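Local coordinates for protein precorrin-3 methylase (Rhodobacter capsulatus, PDB 3NUT) that probably transfers a methyl group from S-adenosyl-L-methionine to a precorrin intermediate in the biosynthesis of adenosylcobalamin (vitamin B12), at residues A[120-124]-A[136-140]; A[163-169]-A[228-234]. All coordinates share one frame; numbering follows the deposited sequence.

Contact 1 of 2, residues A[120-124]-A[136-140]; sequences TAMLA and DFCAI. With SAH (S-adenosyl-L-homocysteine), chain E.
M122 and F137 both hold CG between their backbone N and carbonyl carbon (chi1 67° and 69°), which brings the thioether from helix 121-129 and the phenyl ring from strand 137-141 together. Beyond CG the methionine runs straight to SD and then bends (chi3 -62°), laying its terminal methyl against the ring. M122 CE sits 3.3 Å from F137 CE1 and nearly as close to CD1, a tight approach slanted to the ring. The sulfur stands farther back, 5.3 Å from M122 SD to the F137 ring centroid and well off the ring normal. M122 SD also rests 3.9 Å from A139 CB, the strand's next inward-pointing residue. L123 adds a looser touch, CD2 to F137 CZ at 4.4 Å. With an alanine here instead of M122, the F137 ring and the A139 methyl would probably border a gap, and the ring would lose a close neighbour. One residue earlier, the helix start serves the ligand: A121 N donates a hydrogen bond to SAH OXT at 3.2 Å, while A121 CB lies 3.4 Å from the adenine C4 of SAH. T120, at the N-cap position, brings CG2 beside the other carboxylate oxygen of SAH. The partial positive end of the helix would probably favour that negative charge. In the second subunit a strand continues the sheet beyond F137 and A139, antiparallel to them. Helix and strand are thus joined by a Met-aromatic contact next to the helix start that binds S-adenosyl-L-homocysteine in this tetrapyrrole methylase.

Contact 2 of 2, residues A[163-169]-A[228-234]; sequences DFAMAFY and VVLVGNA. With SAH (S-adenosyl-L-homocysteine), chain E.
Y169 carries V228 CG2 over one face of its ring, 4.4 Å from Y169 CD2, and has the ligand carboxylate at its edge, with SAH OXT in the ring plane 3.3 Å from Y169 CE1. The ring of F92 meets it edge-to-face, and the Y169 hydroxyl is hydrogen-bonded to M122 N. The F168 ring crosses V229 and V231 obliquely: CD2 lies 3.8 Å from V229 CB, and CE2 is pressed 3.4 Å from V231 CG2. Helix 179-190 packs on this same side, through V183 and L187. A167 and L230 point to the opposite face, their methyls CB and CD2 meeting at 3.6 Å. The strands run antiparallel, M166 with V231 and F168 with V229 forming hydrogen-bonded pairs; V231 N to M166 O is short (2.6 Å) and almost straight at 173°. Just before strand 165-169 begins, D163 closes a Schellman motif and, with CG anti to its N (chi1 -169°), reaches A234 N, past the end of strand 228-231, through the syn lone pair of OD1 at 3.0 Å. The backbone bonds fix the register of the two strands, so that Y169 and V228, at the end of the pair near SAH, are both held against the ligand.

Both contacts belong to one mixed sheet, in which strand 137-141 of contact 1 pairs in parallel with strand 165-169 of contact 2: I140 N lies 2.8 Å from A167 O, a probable hydrogen bond. Contact 1 is small and wholly buried, a helix laid on the sheet through side chains alone, with no hydrogen bond between its segments. Contact 2 covers far more surface and rests on backbone bonding; it is buried too, except at the D163 and A234 end. Both reach SAH, contact 1 through a helix start and contact 2 through strand ends, and M122 CE packs on A167 CB where they meet. The second subunit touches both.

Contact 1 of 2, residues A[120-124]-A[136-140]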
# COMPACT_ATOMS: atom_id res chain seq x y z
N THR A 120 2.38 2.06 4.53
CA THR A 120 1.10 2.67 4.89
C THR A 120 0.44 1.86 5.99
O THR A 120 0.51 0.62 5.98
CB THR A 120 0.06 2.69 3.78
OG1 THR A 120 -0.00 1.39 3.16
CG2 THR A 120 0.37 3.71 2.76
N ALA A 121 -0.26 2.57 6.88
CA ALA A 121 -1.05 2.00 7.95
C ALA A 121 -1.89 0.77 7.59
O ALA A 121 -1.91 -0.20 8.36
CB ALA A 121 -1.92 3.09 8.60
N MET A 122 -2.56 0.78 6.46
CA MET A 122 -3.40 -0.38 6.10
C MET A 122 -2.61 -1.69 6.02
O MET A 122 -3.00 -2.71 6.59
CB MET A 122 -4.19 -0.14 4.81
CG MET A 122 -3.38 -0.03 3.51
SD MET A 122 -4.44 0.33 2.08
CE MET A 122 -5.47 -1.13 2.07
N LEU A 123 -1.48 -1.62 5.33
CA LEU A 123 -0.62 -2.77 5.09
C LEU A 123 0.15 -3.11 6.35
O LEU A 123 0.48 -4.26 6.55
CB LEU A 123 0.33 -2.52 3.91
CG LEU A 123 -0.28 -2.44 2.49
CD1 LEU A 123 0.82 -2.42 1.46
CD2 LEU A 123 -1.21 -3.60 2.19
N ALA A 124 0.43 -2.12 7.19
CA ALA A 124 1.03 -2.43 8.47
C ALA A 124 0.00 -3.14 9.40
O ALA A 124 0.37 -4.08 10.11
CB ALA A 124 1.63 -1.22 9.11
N ASP A 136 -7.86 -8.62 -4.04
CA ASP A 136 -8.31 -7.31 -4.51
C ASP A 136 -8.90 -6.48 -3.38
O ASP A 136 -9.77 -6.95 -2.63
CB ASP A 136 -9.34 -7.48 -5.63
CG ASP A 136 -8.77 -8.17 -6.85
OD1 ASP A 136 -7.58 -8.53 -6.83
OD2 ASP A 136 -9.51 -8.37 -7.84
N PHE A 137 -8.39 -5.27 -3.22
CA PHE A 137 -8.82 -4.42 -2.12
C PHE A 137 -8.81 -2.95 -2.53
O PHE A 137 -8.24 -2.58 -3.56
CB PHE A 137 -7.93 -4.66 -0.88
CG PHE A 137 -6.51 -4.18 -1.04
CD1 PHE A 137 -6.17 -2.86 -0.72
CD2 PHE A 137 -5.52 -5.03 -1.51
CE1 PHE A 137 -4.85 -2.40 -0.86
CE2 PHE A 137 -4.19 -4.57 -1.67
CZ PHE A 137 -3.86 -3.26 -1.33
N CYS A 138 -9.43 -2.11 -1.71
CA CYS A 138 -9.38 -0.68 -1.97
C CYS A 138 -9.14 0.12 -0.70
O CYS A 138 -9.40 -0.36 0.40
CB CYS A 138 -10.67 -0.23 -2.65
SG CYS A 138 -12.10 -0.44 -1.60
N ALA A 139 -8.65 1.34 -0.86
CA ALA A 139 -8.40 2.23 0.26
C ALA A 139 -9.35 3.40 0.17
O ALA A 139 -9.53 3.99 -0.89
CB ALA A 139 -6.95 2.71 0.25
N ILE A 140 -9.96 3.74 1.30
CA ILE A 140 -11.02 4.74 1.29
C ILE A 140 -10.88 5.69 2.47
O ILE A 140 -10.79 5.26 3.63
CB ILE A 140 -12.44 4.08 1.27
CG1 ILE A 140 -12.67 3.28 -0.03
CG2 ILE A 140 -13.53 5.14 1.41
CD1 ILE A 140 -13.96 2.39 -0.03
N SAH E . -0.26 8.80 4.63
CA SAH E . -0.91 8.01 5.72
CB SAH E . -2.43 8.25 5.74
CG SAH E . -2.76 9.63 6.33
SD SAH E . -4.43 9.76 6.92
C SAH E . -0.62 6.58 5.40
O SAH E . -0.15 6.40 4.28
OXT SAH E . -0.82 5.62 6.16
C5' SAH E . -4.26 9.34 8.64
C4' SAH E . -5.09 8.09 9.00
O4' SAH E . -4.33 6.91 8.69
C3' SAH E . -5.49 7.93 10.47
O3' SAH E . -6.76 8.51 10.81
C2' SAH E . -5.58 6.43 10.64
O2' SAH E . -6.83 5.91 10.13
C1' SAH E . -4.49 5.93 9.72
N9 SAH E . -3.22 5.70 10.45
C8 SAH E . -2.07 6.39 10.33
N7 SAH E . -1.11 5.86 11.16
C5 SAH E . -1.65 4.82 11.83
C6 SAH E . -1.21 3.82 12.85
N6 SAH E . 0.05 3.81 13.36
N1 SAH E . -2.11 2.89 13.28
C2 SAH E . -3.37 2.87 12.80
N3 SAH E . -3.83 3.75 11.88
C4 SAH E . -3.04 4.73 11.36

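Contact 2 of 2, residues A[163-169]-A[228-234]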
# COMPACT_ATOMS: atom_id res chain seq x y z
N ASP A 163 -17.07 -6.74 -4.52
CA ASP A 163 -16.55 -7.68 -3.54
C ASP A 163 -15.06 -7.44 -3.26
O ASP A 163 -14.29 -8.39 -3.06
CB ASP A 163 -16.81 -9.15 -3.94
CG ASP A 163 -16.51 -10.13 -2.79
OD1 ASP A 163 -16.89 -9.82 -1.63
OD2 ASP A 163 -15.89 -11.19 -3.04
N PHE A 164 -14.67 -6.16 -3.29
CA PHE A 164 -13.36 -5.69 -2.85
C PHE A 164 -13.26 -5.77 -1.33
O PHE A 164 -14.20 -5.38 -0.62
CB PHE A 164 -13.19 -4.22 -3.23
CG PHE A 164 -12.88 -3.99 -4.68
CD1 PHE A 164 -11.58 -4.05 -5.13
CD2 PHE A 164 -13.89 -3.68 -5.57
CE1 PHE A 164 -11.29 -3.81 -6.48
CE2 PHE A 164 -13.60 -3.45 -6.92
CZ PHE A 164 -12.29 -3.52 -7.37
N ALA A 165 -12.13 -6.22 -0.83
CA ALA A 165 -11.83 -6.02 0.58
C ALA A 165 -11.57 -4.52 0.71
O ALA A 165 -11.33 -3.85 -0.30
CB ALA A 165 -10.61 -6.87 1.02
N MET A 166 -11.66 -3.97 1.91
CA MET A 166 -11.47 -2.52 2.04
C MET A 166 -10.72 -2.06 3.27
O MET A 166 -10.76 -2.71 4.34
CB MET A 166 -12.79 -1.75 2.01
CG MET A 166 -13.98 -2.46 1.42
SD MET A 166 -15.43 -1.47 1.79
CE MET A 166 -16.73 -2.50 1.10
N ALA A 167 -10.07 -0.91 3.14
CA ALA A 167 -9.47 -0.27 4.27
C ALA A 167 -9.93 1.18 4.40
O ALA A 167 -9.95 1.94 3.42
CB ALA A 167 -7.96 -0.34 4.19
N PHE A 168 -10.29 1.56 5.62
CA PHE A 168 -10.78 2.91 5.92
C PHE A 168 -9.75 3.76 6.64
O PHE A 168 -9.31 3.41 7.72
CB PHE A 168 -12.08 2.85 6.75
CG PHE A 168 -13.21 2.13 6.06
CD1 PHE A 168 -13.42 2.29 4.68
CD2 PHE A 168 -14.06 1.28 6.77
CE1 PHE A 168 -14.46 1.63 4.03
CE2 PHE A 168 -15.12 0.61 6.13
CZ PHE A 168 -15.31 0.78 4.76
N TYR A 169 -9.36 4.87 6.01
CA TYR A 169 -8.49 5.85 6.63
C TYR A 169 -9.34 6.98 7.20
O TYR A 169 -10.29 7.45 6.56
CB TYR A 169 -7.46 6.39 5.62
CG TYR A 169 -6.29 5.45 5.28
CD1 TYR A 169 -4.99 5.74 5.68
CD2 TYR A 169 -6.50 4.27 4.56
CE1 TYR A 169 -3.92 4.88 5.38
CE2 TYR A 169 -5.45 3.41 4.25
CZ TYR A 169 -4.15 3.72 4.65
OH TYR A 169 -3.10 2.85 4.33
N VAL A 228 -7.33 2.23 11.83
CA VAL A 228 -7.62 1.97 10.45
C VAL A 228 -8.52 0.72 10.44
O VAL A 228 -8.29 -0.24 11.19
CB VAL A 228 -6.32 1.82 9.58
CG1 VAL A 228 -5.48 0.62 10.00
CG2 VAL A 228 -6.65 1.73 8.10
N VAL A 229 -9.56 0.75 9.62
CA VAL A 229 -10.58 -0.28 9.67
C VAL A 229 -10.52 -1.12 8.40
O VAL A 229 -10.63 -0.60 7.28
CB VAL A 229 -12.01 0.34 9.87
CG1 VAL A 229 -13.10 -0.75 9.89
CG2 VAL A 229 -12.06 1.22 11.13
N LEU A 230 -10.31 -2.42 8.59
CA LEU A 230 -10.21 -3.33 7.48
C LEU A 230 -11.50 -4.11 7.34
O LEU A 230 -12.04 -4.63 8.31
CB LEU A 230 -9.02 -4.28 7.63
CG LEU A 230 -7.64 -3.67 7.92
CD1 LEU A 230 -6.63 -4.78 8.19
CD2 LEU A 230 -7.14 -2.75 6.80
N VAL A 231 -12.00 -4.17 6.12
CA VAL A 231 -13.18 -4.91 5.79
C VAL A 231 -12.75 -6.02 4.84
O VAL A 231 -12.14 -5.74 3.81
CB VAL A 231 -14.23 -4.02 5.09
CG1 VAL A 231 -15.57 -4.73 5.03
CG2 VAL A 231 -14.38 -2.70 5.83
N GLY A 232 -13.06 -7.27 5.18
CA GLY A 232 -12.72 -8.39 4.30
C GLY A 232 -13.50 -8.45 3.00
O GLY A 232 -14.39 -7.61 2.76
N ASN A 233 -13.13 -9.39 2.13
CA ASN A 233 -14.00 -9.87 1.05
C ASN A 233 -15.13 -10.68 1.72
O ASN A 233 -15.12 -10.89 2.95
CB ASN A 233 -13.25 -10.84 0.12
CG ASN A 233 -12.13 -10.19 -0.68
OD1 ASN A 233 -12.36 -9.57 -1.73
ND2 ASN A 233 -10.91 -10.37 -0.21
N ALA A 234 -16.06 -11.17 0.92
CA ALA A 234 -17.02 -12.18 1.40
C ALA A 234 -16.34 -13.48 1.84
O ALA A 234 -16.80 -14.13 2.77
CB ALA A 234 -18.09 -12.46 0.32
N SAH E . -0.26 8.80 4.63
CA SAH E . -0.91 8.01 5.72
CB SAH E . -2.43 8.25 5.74
CG SAH E . -2.76 9.63 6.33
SD SAH E . -4.43 9.76 6.92
C SAH E . -0.62 6.58 5.40
O SAH E . -0.15 6.40 4.28
OXT SAH E . -0.82 5.62 6.16
C5' SAH E . -4.26 9.34 8.64
C4' SAH E . -5.09 8.09 9.00
O4' SAH E . -4.33 6.91 8.69
C3' SAH E . -5.49 7.93 10.47
O3' SAH E . -6.76 8.51 10.81
C2' SAH E . -5.58 6.43 10.64
O2' SAH E . -6.83 5.91 10.13
C1' SAH E . -4.49 5.93 9.72
N9 SAH E . -3.22 5.70 10.45
C8 SAH E . -2.07 6.39 10.33
N7 SAH E . -1.11 5.86 11.16
C5 SAH E . -1.65 4.82 11.83
C6 SAH E . -1.21 3.82 12.85
N6 SAH E . 0.05 3.81 13.36
N1 SAH E . -2.11 2.89 13.28
C2 SAH E . -3.37 2.87 12.80
N3 SAH E . -3.83 3.75 11.88
C4 SAH E . -3.04 4.73 11.36